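PDB 6QE2: monoacylglycerol lipase from Palaeococcus ferrophilus, which hydrolyses monoacylglycerols to glycerol and a free fatty acid, probably through a serine nucleophile as in other members of the alpha/beta-hydrolase clan. Local coordinates for residues A[49-54]-A[59-64]; A[89-94]-A[182-187]; A[95-98]-A[103-106]. All coordinates share one frame; numbering follows the deposited sequence.

Contact 1: A[49-54]-A[59-64]; sequences PGHGKS and GHTSVE
G59 meets G50 through the one hydrogen bond that joins 49-54 to 59-64: G59 N donates to G50 O at 2.9 Å, nearly straight (168°), in the carbonyl plane and on a lone pair. Both glycines have positive phi, and with no side chain between them the two backbones approach to 4.9 Å, measured from G50 CA to G59 CA. G59 CA also lies 4.0 Å from H51 CE1, oblique to the imidazole. That ring is held in place from its own segment: H51 ND1 donates to P49 O over 3.0 Å, with the oxygen close to the ring plane but the nitrogen standing above the plane of the carbonyl. H60 adds little, its ND1 bonding to S170 OG instead. The pairing lies in the loop between strand 42-46 and helix 63-77 of the alpha/beta-hydrolase fold, where a type II' turn from H51 to S54 reverses the first segment. T61, two residues before helix 63-77 begins, points its side chain at that segment and splits it between two partners. Its CG2 rests 3.6 Å from P49 O and reaches the edge of the H51 ring, 4.1 Å from H51 CE1. Its OG1, anti to the backbone N (chi1 -178°), passes over the P49 ring, 3.8 Å from P49 CG, while hydrogen-bonding to E65 OE1 in the first turn of the helix.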
ATOM      1  N   PRO A  49       2.719  11.976   4.656  1.00 24.39           N
ATOM      2  CA  PRO A  49       2.497  12.974   5.707  1.00 29.74           C
ATOM      3  C   PRO A  49       1.990  12.294   6.971  1.00 29.44           C
ATOM      4  O   PRO A  49       1.192  11.354   6.910  1.00 24.87           O
ATOM      5  CB  PRO A  49       1.439  13.899   5.097  1.00 29.98           C
ATOM      6  CG  PRO A  49       1.583  13.726   3.613  1.00 28.71           C
ATOM      7  CD  PRO A  49       2.013  12.302   3.406  1.00 27.26           C
ATOM      8  N   GLY A  50       2.488  12.746   8.120  1.00 25.85           N
ATOM      9  CA  GLY A  50       2.064  12.144   9.371  1.00 27.77           C
ATOM     10  C   GLY A  50       2.587  10.749   9.602  1.00 29.87           C
ATOM     11  O   GLY A  50       2.025  10.007  10.414  1.00 28.39           O
ATOM     12  N   HIS A  51       3.650  10.361   8.898  1.00 24.70           N
ATOM     13  CA  HIS A  51       4.207   9.023   8.989  1.00 22.49           C
ATOM     14  C   HIS A  51       5.722   9.098   8.918  1.00 26.50           C
ATOM     15  O   HIS A  51       6.278   9.995   8.281  1.00 28.40           O
ATOM     16  CB  HIS A  51       3.713   8.116   7.857  1.00 23.30           C
ATOM     17  CG  HIS A  51       2.290   7.681   8.007  1.00 25.81           C
ATOM     18  ND1 HIS A  51       1.225   8.498   7.698  1.00 27.71           N
ATOM     19  CD2 HIS A  51       1.761   6.511   8.431  1.00 22.84           C
ATOM     20  CE1 HIS A  51       0.098   7.851   7.930  1.00 26.98           C
ATOM     21  NE2 HIS A  51       0.394   6.642   8.372  1.00 24.39           N
ATOM     22  N   GLY A  52       6.372   8.140   9.577  1.00 26.43           N
ATOM     23  CA  GLY A  52       7.809   7.955   9.433  1.00 34.32           C
ATOM     24  C   GLY A  52       8.600   9.219   9.688  1.00 31.42           C
ATOM     25  O   GLY A  52       8.387   9.928  10.681  1.00 31.05           O
ATOM     26  N   LYS A  53       9.523   9.512   8.775  1.00 25.55           N
ATOM     27  CA  LYS A  53      10.407  10.667   8.880  1.00 29.83           C
ATOM     28  C   LYS A  53       9.807  11.936   8.292  1.00 30.06           C
ATOM     29  O   LYS A  53      10.465  12.985   8.313  1.00 30.04           O
ATOM     30  CB  LYS A  53      11.741  10.365   8.193  1.00 29.28           C
ATOM     31  CG  LYS A  53      12.454   9.162   8.763  1.00 29.01           C
ATOM     32  CD  LYS A  53      13.657   8.788   7.916  1.00 38.62           C
ATOM     33  CE  LYS A  53      14.308   7.521   8.434  1.00 39.03           C
ATOM     34  NZ  LYS A  53      15.580   7.231   7.716  1.00 48.11           N
ATOM     35  N   SER A  54       8.595  11.864   7.760  1.00 28.50           N
ATOM     36  CA  SER A  54       7.917  13.034   7.247  1.00 28.55           C
ATOM     37  C   SER A  54       7.269  13.803   8.395  1.00 29.80           C
ATOM     38  O   SER A  54       6.982  13.235   9.449  1.00 30.75           O
ATOM     39  CB  SER A  54       6.874  12.618   6.213  1.00 30.18           C
ATOM     40  OG  SER A  54       7.507  12.229   5.001  1.00 27.76           O
ATOM     41  N   GLY A  59      -0.631  10.241  11.542  1.00 29.56           N
ATOM     42  CA  GLY A  59      -1.820   9.621  10.999  1.00 27.08           C
ATOM     43  C   GLY A  59      -2.800  10.557  10.332  1.00 29.09           C
ATOM     44  O   GLY A  59      -3.908  10.121   9.998  1.00 26.30           O
ATOM     45  N   HIS A  60      -2.424  11.815  10.167  1.00 26.92           N
ATOM     46  CA  HIS A  60      -3.297  12.788   9.550  1.00 26.74           C
ATOM     47  C   HIS A  60      -2.891  13.076   8.124  1.00 27.27           C
ATOM     48  O   HIS A  60      -1.982  13.850   7.879  1.00 29.55           O
ATOM     49  CB  HIS A  60      -3.297  14.088  10.339  1.00 28.39           C
ATOM     50  CG  HIS A  60      -4.291  15.083   9.847  1.00 28.30           C
ATOM     51  ND1 HIS A  60      -5.560  14.727   9.457  1.00 30.02           N
ATOM     52  CD2 HIS A  60      -4.207  16.419   9.677  1.00 33.10           C
ATOM     53  CE1 HIS A  60      -6.218  15.803   9.071  1.00 37.32           C
ATOM     54  NE2 HIS A  60      -5.419  16.843   9.196  1.00 37.32           N
ATOM     55  N   THR A  61      -3.600  12.440   7.203  1.00 26.59           N
ATOM     56  CA  THR A  61      -3.387  12.566   5.771  1.00 25.56           C
ATOM     57  C   THR A  61      -4.573  11.953   5.022  1.00 28.91           C
ATOM     58  O   THR A  61      -5.635  11.749   5.586  1.00 27.42           O
ATOM     59  CB  THR A  61      -2.064  11.896   5.336  1.00 29.80           C
ATOM     60  OG1 THR A  61      -1.858  12.085   3.933  1.00 29.31           O
ATOM     61  CG2 THR A  61      -2.075  10.431   5.668  1.00 27.66           C
ATOM     62  N   SER A  62      -4.396  11.662   3.745  1.00 25.22           N
ATOM     63  CA  SER A  62      -5.476  11.074   2.965  1.00 24.81           C
ATOM     64  C   SER A  62      -4.942  10.335   1.760  1.00 26.97           C
ATOM     65  O   SER A  62      -3.816  10.534   1.365  1.00 23.57           O
ATOM     66  CB  SER A  62      -6.468  12.138   2.507  1.00 27.28           C
ATOM     67  OG  SER A  62      -5.906  12.999   1.549  1.00 25.28           O
ATOM     68  N   VAL A  63      -5.777   9.495   1.166  1.00 24.76           N
ATOM     69  CA  VAL A  63      -5.382   8.761  -0.020  1.00 25.17           C
ATOM     70  C   VAL A  63      -5.173   9.739  -1.171  1.00 24.49           C
ATOM     71  O   VAL A  63      -4.264   9.593  -1.960  1.00 25.28           O
ATOM     72  CB  VAL A  63      -6.437   7.726  -0.426  1.00 24.43           C
ATOM     73  CG1 VAL A  63      -6.111   7.164  -1.792  1.00 26.62           C
ATOM     74  CG2 VAL A  63      -6.526   6.624   0.614  1.00 21.89           C
ATOM     75  N   GLU A  64      -6.037  10.739  -1.253  1.00 23.38           N
ATOM     76  CA  GLU A  64      -5.940  11.783  -2.252  1.00 30.10           C
ATOM     77  C   GLU A  64      -4.624  12.555  -2.115  1.00 29.82           C
ATOM     78  O   GLU A  64      -4.009  12.906  -3.094  1.00 26.84           O
ATOM     79  CB  GLU A  64      -7.140  12.714  -2.134  1.00 29.55           C
ATOM     80  CG  GLU A  64      -8.454  12.053  -2.505  1.00 27.96           C
ATOM     81  CD  GLU A  64      -9.094  11.268  -1.378  1.00 29.34           C
ATOM     82  OE1 GLU A  64      -8.565  11.240  -0.269  1.00 27.81           O
ATOM     83  OE2 GLU A  64     -10.148  10.673  -1.608  1.00 32.25           O
TER

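Contact 2: A[89-94]-A[182-187]; sequences GGLTVI and ERAHKE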
ATOM      1  N   GLY A  89      -1.319   1.507   1.279  1.00 23.93           N
ATOM      2  CA  GLY A  89      -0.564   1.910   0.092  1.00 20.43           C
ATOM      3  C   GLY A  89      -0.977   1.105  -1.129  1.00 20.79           C
ATOM      4  O   GLY A  89      -0.996   1.625  -2.249  1.00 22.93           O
ATOM      5  N   GLY A  90      -1.458  -0.136  -0.911  1.00 20.15           N
ATOM      6  CA  GLY A  90      -1.966  -0.924  -2.020  1.00 20.78           C
ATOM      7  C   GLY A  90      -3.268  -0.372  -2.560  1.00 21.25           C
ATOM      8  O   GLY A  90      -3.467  -0.304  -3.776  1.00 21.02           O
ATOM      9  N   LEU A  91      -4.173   0.037  -1.665  1.00 19.24           N
ATOM     10  CA  LEU A  91      -5.368   0.746  -2.102  1.00 21.81           C
ATOM     11  C   LEU A  91      -5.003   2.007  -2.869  1.00 22.28           C
ATOM     12  O   LEU A  91      -5.594   2.305  -3.914  1.00 21.92           O
ATOM     13  CB  LEU A  91      -6.237   1.085  -0.890  1.00 20.17           C
ATOM     14  CG  LEU A  91      -7.412   2.030  -1.145  1.00 25.68           C
ATOM     15  CD1 LEU A  91      -8.392   1.442  -2.141  1.00 21.49           C
ATOM     16  CD2 LEU A  91      -8.110   2.365   0.166  1.00 24.41           C
ATOM     17  N   THR A  92      -4.010   2.745  -2.369  1.00 19.80           N
ATOM     18  CA  THR A  92      -3.605   4.003  -2.992  1.00 20.49           C
ATOM     19  C   THR A  92      -3.084   3.788  -4.409  1.00 21.10           C
ATOM     20  O   THR A  92      -3.437   4.536  -5.329  1.00 21.73           O
ATOM     21  CB  THR A  92      -2.551   4.679  -2.113  1.00 24.53           C
ATOM     22  OG1 THR A  92      -3.118   4.956  -0.820  1.00 24.24           O
ATOM     23  CG2 THR A  92      -2.075   5.984  -2.739  1.00 23.94           C
ATOM     24  N   VAL A  93      -2.240   2.774  -4.617  1.00 20.35           N
ATOM     25  CA  VAL A  93      -1.685   2.591  -5.956  1.00 22.71           C
ATOM     26  C   VAL A  93      -2.750   2.071  -6.920  1.00 20.58           C
ATOM     27  O   VAL A  93      -2.726   2.392  -8.114  1.00 22.75           O
ATOM     28  CB  VAL A  93      -0.437   1.684  -5.916  1.00 21.86           C
ATOM     29  CG1 VAL A  93       0.653   2.356  -5.106  1.00 22.66           C
ATOM     30  CG2 VAL A  93      -0.756   0.307  -5.337  1.00 26.00           C
ATOM     31  N   ILE A  94      -3.720   1.301  -6.427  1.00 19.13           N
ATOM     32  CA  ILE A  94      -4.845   0.914  -7.270  1.00 20.53           C
ATOM     33  C   ILE A  94      -5.660   2.144  -7.661  1.00 24.86           C
ATOM     34  O   ILE A  94      -6.037   2.316  -8.826  1.00 21.86           O
ATOM     35  CB  ILE A  94      -5.702  -0.144  -6.553  1.00 21.96           C
ATOM     36  CG1 ILE A  94      -4.923  -1.460  -6.475  1.00 20.54           C
ATOM     37  CG2 ILE A  94      -7.033  -0.336  -7.273  1.00 26.71           C
ATOM     38  CD1 ILE A  94      -5.501  -2.465  -5.508  1.00 24.06           C
ATOM     39  N   GLU A 182     -14.450   1.776  -1.554  0.99 25.61           N
ATOM     40  CA  GLU A 182     -15.598   1.663  -2.443  1.00 27.43           C
ATOM     41  C   GLU A 182     -15.245   2.058  -3.872  0.98 31.38           C
ATOM     42  O   GLU A 182     -15.597   1.353  -4.828  1.00 31.14           O
ATOM     43  CB  GLU A 182     -16.725   2.550  -1.925  1.00 29.58           C
ATOM     44  CG  GLU A 182     -17.373   2.011  -0.667  1.00 41.24           C
ATOM     45  CD  GLU A 182     -18.639   2.778  -0.322  1.00 58.39           C
ATOM     46  OE1 GLU A 182     -19.631   2.140   0.103  1.00 74.96           O
ATOM     47  OE2 GLU A 182     -18.642   4.019  -0.486  1.00 54.47           O
ATOM     48  N   ARG A 183     -14.563   3.200  -4.034  1.00 25.40           N
ATOM     49  CA  ARG A 183     -14.283   3.688  -5.375  1.00 27.14           C
ATOM     50  C   ARG A 183     -13.328   2.753  -6.104  1.00 26.58           C
ATOM     51  O   ARG A 183     -13.382   2.664  -7.337  1.00 27.24           O
ATOM     52  CB  ARG A 183     -13.708   5.092  -5.323  1.00 30.66           C
ATOM     53  CG  ARG A 183     -14.725   6.082  -4.796  1.00 31.62           C
ATOM     54  CD  ARG A 183     -14.046   7.439  -4.826  1.00 40.93           C
ATOM     55  NE  ARG A 183     -14.930   8.479  -4.325  1.00 52.57           N
ATOM     56  CZ  ARG A 183     -14.523   9.703  -3.997  1.00 62.64           C
ATOM     57  NH1 ARG A 183     -13.231  10.035  -4.078  1.00 56.67           N
ATOM     58  NH2 ARG A 183     -15.406  10.587  -3.546  1.00 66.16           N
ATOM     59  N   ALA A 184     -12.486   2.027  -5.354  1.00 27.29           N
ATOM     60  CA  ALA A 184     -11.510   1.150  -6.011  1.00 26.17           C
ATOM     61  C   ALA A 184     -12.232   0.062  -6.775  1.00 26.01           C
ATOM     62  O   ALA A 184     -11.823  -0.321  -7.876  1.00 24.74           O
ATOM     63  CB  ALA A 184     -10.544   0.523  -4.997  1.00 28.00           C
ATOM     64  N   HIS A 185     -13.345  -0.422  -6.223  1.00 23.18           N
ATOM     65  CA  HIS A 185     -14.124  -1.428  -6.927  1.00 28.18           C
ATOM     66  C   HIS A 185     -14.948  -0.808  -8.047  1.00 28.85           C
ATOM     67  O   HIS A 185     -15.010  -1.362  -9.150  1.00 29.69           O
ATOM     68  CB  HIS A 185     -15.013  -2.165  -5.934  1.00 24.55           C
ATOM     69  CG  HIS A 185     -14.251  -2.995  -4.950  1.00 26.39           C
ATOM     70  ND1 HIS A 185     -13.697  -4.213  -5.279  1.00 23.14           N
ATOM     71  CD2 HIS A 185     -13.949  -2.784  -3.648  1.00 26.45           C
ATOM     72  CE1 HIS A 185     -13.090  -4.720  -4.220  1.00 25.09           C
ATOM     73  NE2 HIS A 185     -13.229  -3.871  -3.217  1.00 27.59           N
ATOM     74  N   LYS A 186     -15.564   0.351  -7.794  1.00 27.82           N
ATOM     75  CA  LYS A 186     -16.451   0.954  -8.785  1.00 32.57           C
ATOM     76  C   LYS A 186     -15.703   1.338 -10.056  1.00 35.70           C
ATOM     77  O   LYS A 186     -16.251   1.228 -11.161  1.00 32.40           O
ATOM     78  CB  LYS A 186     -17.151   2.177  -8.193  1.00 31.70           C
ATOM     79  CG  LYS A 186     -18.225   1.833  -7.183  1.00 47.05           C
ATOM     80  CD  LYS A 186     -18.887   3.083  -6.631  1.00 53.50           C
ATOM     81  CE  LYS A 186     -19.976   2.727  -5.638  1.00 47.26           C
ATOM     82  NZ  LYS A 186     -20.587   3.939  -5.022  1.00 59.66           N
ATOM     83  N   GLU A 187     -14.452   1.785  -9.925  1.00 29.17           N
ATOM     84  CA  GLU A 187     -13.673   2.282 -11.050  1.00 27.39           C
ATOM     85  C   GLU A 187     -12.647   1.272 -11.557  1.00 30.27           C
ATOM     86  O   GLU A 187     -11.704   1.661 -12.257  1.00 26.48           O
ATOM     87  CB  GLU A 187     -12.987   3.594 -10.666  1.00 29.93           C
ATOM     88  CG  GLU A 187     -13.958   4.657 -10.179  1.00 29.61           C
ATOM     89  CD  GLU A 187     -13.308   6.011  -9.963  1.00 35.19           C
ATOM     90  OE1 GLU A 187     -12.110   6.172 -10.285  1.00 36.41           O
ATOM     91  OE2 GLU A 187     -14.001   6.923  -9.463  1.00 44.56           O
TER
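A184 CB sits against L91 and, more loosely, I94, joining helix 88-99 to the last turn of helix 171-186. In the alpha/beta-hydrolase fold helix 88-99 is the one that follows the nucleophile elbow, and G89 fits the last glycine of that GxSxG pattern, so the contact packs a second helix against the helix behind the probable catalytic serine. A184, the residue most buried by the contact, has its methyl directed at the other helix, and the two helices come within 6.8 Å between I94 CA and A184 CA. I94 points at the partner from its CB and offers the CG2 branch, which stays 4.3 Å from A184 CB. The three aliphatic groups are buried and meet through carbon alone. The patch continues beyond the two segments, since L114 touches both I94 and A184, and P112 and A109 also pack on I94. L91, almost one helical turn before I94, has its side chain about 7 Å from a bound lauryl dimethylamine-N-oxide, so this end of the patch lies near the detergent site. Its CB does not point straight at the partner helix; the remaining distance is made up by the torsions. CG stands anti to the backbone N (chi1 170°), and of the two branches beyond it CD1 does the touching, 3.7 Å from A184 CB.

Contact 3: A[95-98]-A[103-106]; sequences RYAE and KIMG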
ATOM      1  N   ARG A  95      -5.943   3.025  -6.697  1.00 23.18           N
ATOM      2  CA  ARG A  95      -6.677   4.245  -7.018  1.00 23.48           C
ATOM      3  C   ARG A  95      -5.888   5.135  -7.967  1.00 23.65           C
ATOM      4  O   ARG A  95      -6.476   5.799  -8.827  1.00 25.38           O
ATOM      5  CB  ARG A  95      -7.033   5.004  -5.742  1.00 21.45           C
ATOM      6  CG  ARG A  95      -8.068   4.292  -4.876  1.00 23.26           C
ATOM      7  CD  ARG A  95      -9.478   4.329  -5.495  1.00 29.51           C
ATOM      8  NE  ARG A  95      -9.957   5.703  -5.655  1.00 25.30           N
ATOM      9  CZ  ARG A  95     -10.490   6.189  -6.773  1.00 28.19           C
ATOM     10  NH1 ARG A  95     -10.642   5.408  -7.837  1.00 25.50           N
ATOM     11  NH2 ARG A  95     -10.890   7.457  -6.822  1.00 28.28           N
ATOM     12  N   TYR A  96      -4.560   5.146  -7.840  1.00 23.24           N
ATOM     13  CA  TYR A  96      -3.750   5.908  -8.782  1.00 21.92           C
ATOM     14  C   TYR A  96      -3.848   5.315 -10.183  1.00 24.55           C
ATOM     15  O   TYR A  96      -3.994   6.054 -11.166  1.00 25.03           O
ATOM     16  CB  TYR A  96      -2.298   5.957  -8.319  1.00 19.27           C
ATOM     17  CG  TYR A  96      -1.541   7.072  -9.004  1.00 20.51           C
ATOM     18  CD1 TYR A  96      -1.510   8.349  -8.458  1.00 18.90           C
ATOM     19  CD2 TYR A  96      -0.903   6.864 -10.222  1.00 24.20           C
ATOM     20  CE1 TYR A  96      -0.846   9.385  -9.086  1.00 21.14           C
ATOM     21  CE2 TYR A  96      -0.226   7.901 -10.856  1.00 22.74           C
ATOM     22  CZ  TYR A  96      -0.208   9.156 -10.284  1.00 24.55           C
ATOM     23  OH  TYR A  96       0.452  10.194 -10.907  1.00 22.59           O
ATOM     24  N   ALA A  97      -3.783   3.984 -10.292  1.00 23.68           N
ATOM     25  CA  ALA A  97      -3.923   3.332 -11.588  1.00 25.82           C
ATOM     26  C   ALA A  97      -5.289   3.577 -12.207  1.00 29.58           C
ATOM     27  O   ALA A  97      -5.427   3.518 -13.434  1.00 25.09           O
ATOM     28  CB  ALA A  97      -3.664   1.829 -11.449  1.00 22.75           C
ATOM     29  N   GLU A  98      -6.295   3.879 -11.383  1.00 25.34           N
ATOM     30  CA  GLU A  98      -7.634   4.161 -11.878  1.00 25.70           C
ATOM     31  C   GLU A  98      -7.797   5.619 -12.291  1.00 30.01           C
ATOM     32  O   GLU A  98      -8.464   5.910 -13.289  1.00 34.18           O
ATOM     33  CB  GLU A  98      -8.656   3.797 -10.806  1.00 23.47           C
ATOM     34  CG  GLU A  98      -8.833   2.304 -10.690  1.00 22.16           C
ATOM     35  CD  GLU A  98      -9.633   1.873  -9.489  1.00 31.95           C
ATOM     36  OE1 GLU A  98      -9.946   2.715  -8.626  1.00 23.24           O
ATOM     37  OE2 GLU A  98      -9.948   0.671  -9.412  1.00 25.11           O
ATOM     38  N   LYS A 103      -0.379   7.080 -16.740  1.00 28.68           N
ATOM     39  CA  LYS A 103       0.874   7.568 -16.181  1.00 31.76           C
ATOM     40  C   LYS A 103       1.840   6.538 -15.586  1.00 25.94           C
ATOM     41  O   LYS A 103       2.923   6.898 -15.160  1.00 26.32           O
ATOM     42  CB  LYS A 103       0.578   8.641 -15.135  1.00 30.76           C
ATOM     43  CG  LYS A 103       0.001   9.914 -15.713  1.00 37.35           C
ATOM     44  CD  LYS A 103      -0.275  10.943 -14.629  1.00 45.39           C
ATOM     45  CE  LYS A 103       0.998  11.533 -14.051  1.00 38.81           C
ATOM     46  NZ  LYS A 103       1.748  12.305 -15.080  1.00 53.85           N
ATOM     47  N   ILE A 104       1.463   5.270 -15.566  1.00 26.91           N
ATOM     48  CA  ILE A 104       2.316   4.251 -14.976  1.00 23.32           C
ATOM     49  C   ILE A 104       2.525   3.044 -15.880  1.00 21.93           C
ATOM     50  O   ILE A 104       1.753   2.816 -16.785  1.00 28.87           O
ATOM     51  CB  ILE A 104       1.727   3.754 -13.643  1.00 26.19           C
ATOM     52  CG1 ILE A 104       0.353   3.138 -13.878  1.00 26.98           C
ATOM     53  CG2 ILE A 104       1.628   4.888 -12.642  1.00 24.54           C
ATOM     54  CD1 ILE A 104      -0.225   2.449 -12.666  1.00 32.66           C
ATOM     55  N   MET A 105       3.587   2.291 -15.621  1.00 25.28           N
ATOM     56  CA  MET A 105       3.894   1.083 -16.376  1.00 26.36           C
ATOM     57  C   MET A 105       3.165  -0.142 -15.848  1.00 27.72           C
ATOM     58  O   MET A 105       3.045  -1.138 -16.569  1.00 28.33           O
ATOM     59  CB  MET A 105       5.399   0.796 -16.343  1.00 25.91           C
ATOM     60  CG  MET A 105       6.264   1.841 -17.015  1.00 39.14           C
ATOM     61  SD  MET A 105       5.804   2.032 -18.741  1.00 46.26           S
ATOM     62  CE  MET A 105       6.261   0.428 -19.387  1.00 48.44           C
ATOM     63  N   GLY A 106       2.674  -0.083 -14.622  1.00 24.53           N
ATOM     64  CA  GLY A 106       2.088  -1.232 -13.963  1.00 24.22           C
ATOM     65  C   GLY A 106       1.972  -0.976 -12.482  1.00 26.30           C
ATOM     66  O   GLY A 106       2.579  -0.057 -11.928  1.00 25.56           O
TER
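I104 and the pair Y96 and A97 make the apolar part of this contact, by which the end of helix 88-99 packs on the loop leading into strand 106-110. I104 divides its two branches between them. CG2 lies at the edge of the Y96 ring, near its plane and 4.0 Å from Y96 CE2, while the CG1 arm, placed between the backbone N and the carbonyl carbon (chi1 61°), carries CD1 to 3.7 Å from A97 CB. The side chains of Y96 and I104 run alongside one another in opposite senses. Helix, connecting loop and next strand form one alpha-to-beta connection of the alpha/beta-hydrolase fold, and L83 of the neighbouring strand 82-86 touches both Y96 and I104.

The mixed contact is between Y96 and K103. The lysine chain folds back through its last two torsions (71° and 65°) and brings CE to 3.5 Å from Y96 OH, an approach of aliphatic carbon to the hydroxyl. That hydroxyl is hydrogen-bonded to D71 OD1 on helix 63-77.

The ionic partners of R95 lie in its own helix and across from it. R95 NH1 bonds to E98 OE1 at 2.9 Å, the oxygen lying in the guanidinium plane. R95 NH1 also forms a salt bridge with E187 OE1, and R95 NE bonds to N180 OD1, holding the guanidinium against the 171-186 side. The charge of R95 is thus used away from the loop, and 95-98 and 103-106 are joined by apolar side-chain contacts and the approach of K103 CE to Y96 OH, without a polar bond between them.

Along the chain, contact 1 comes first: it closes a short loop between strand 42-46 and helix 63-77 before any other contact opens. Contact 2 then opens on helix 88-99 and closes far later on helix 171-186, enclosing 87 residues. Contact 3 is nested inside that long loop, starting on the next turn of the same helix and closing just before strand 106-110. Helix 88-99 is therefore shared, bound to helix 171-186 by one contact and to its following loop by the other, with the E187-R95 pair joining contacts 2 and 3. Contact 1 touches contact 2 where V63 packs on T92.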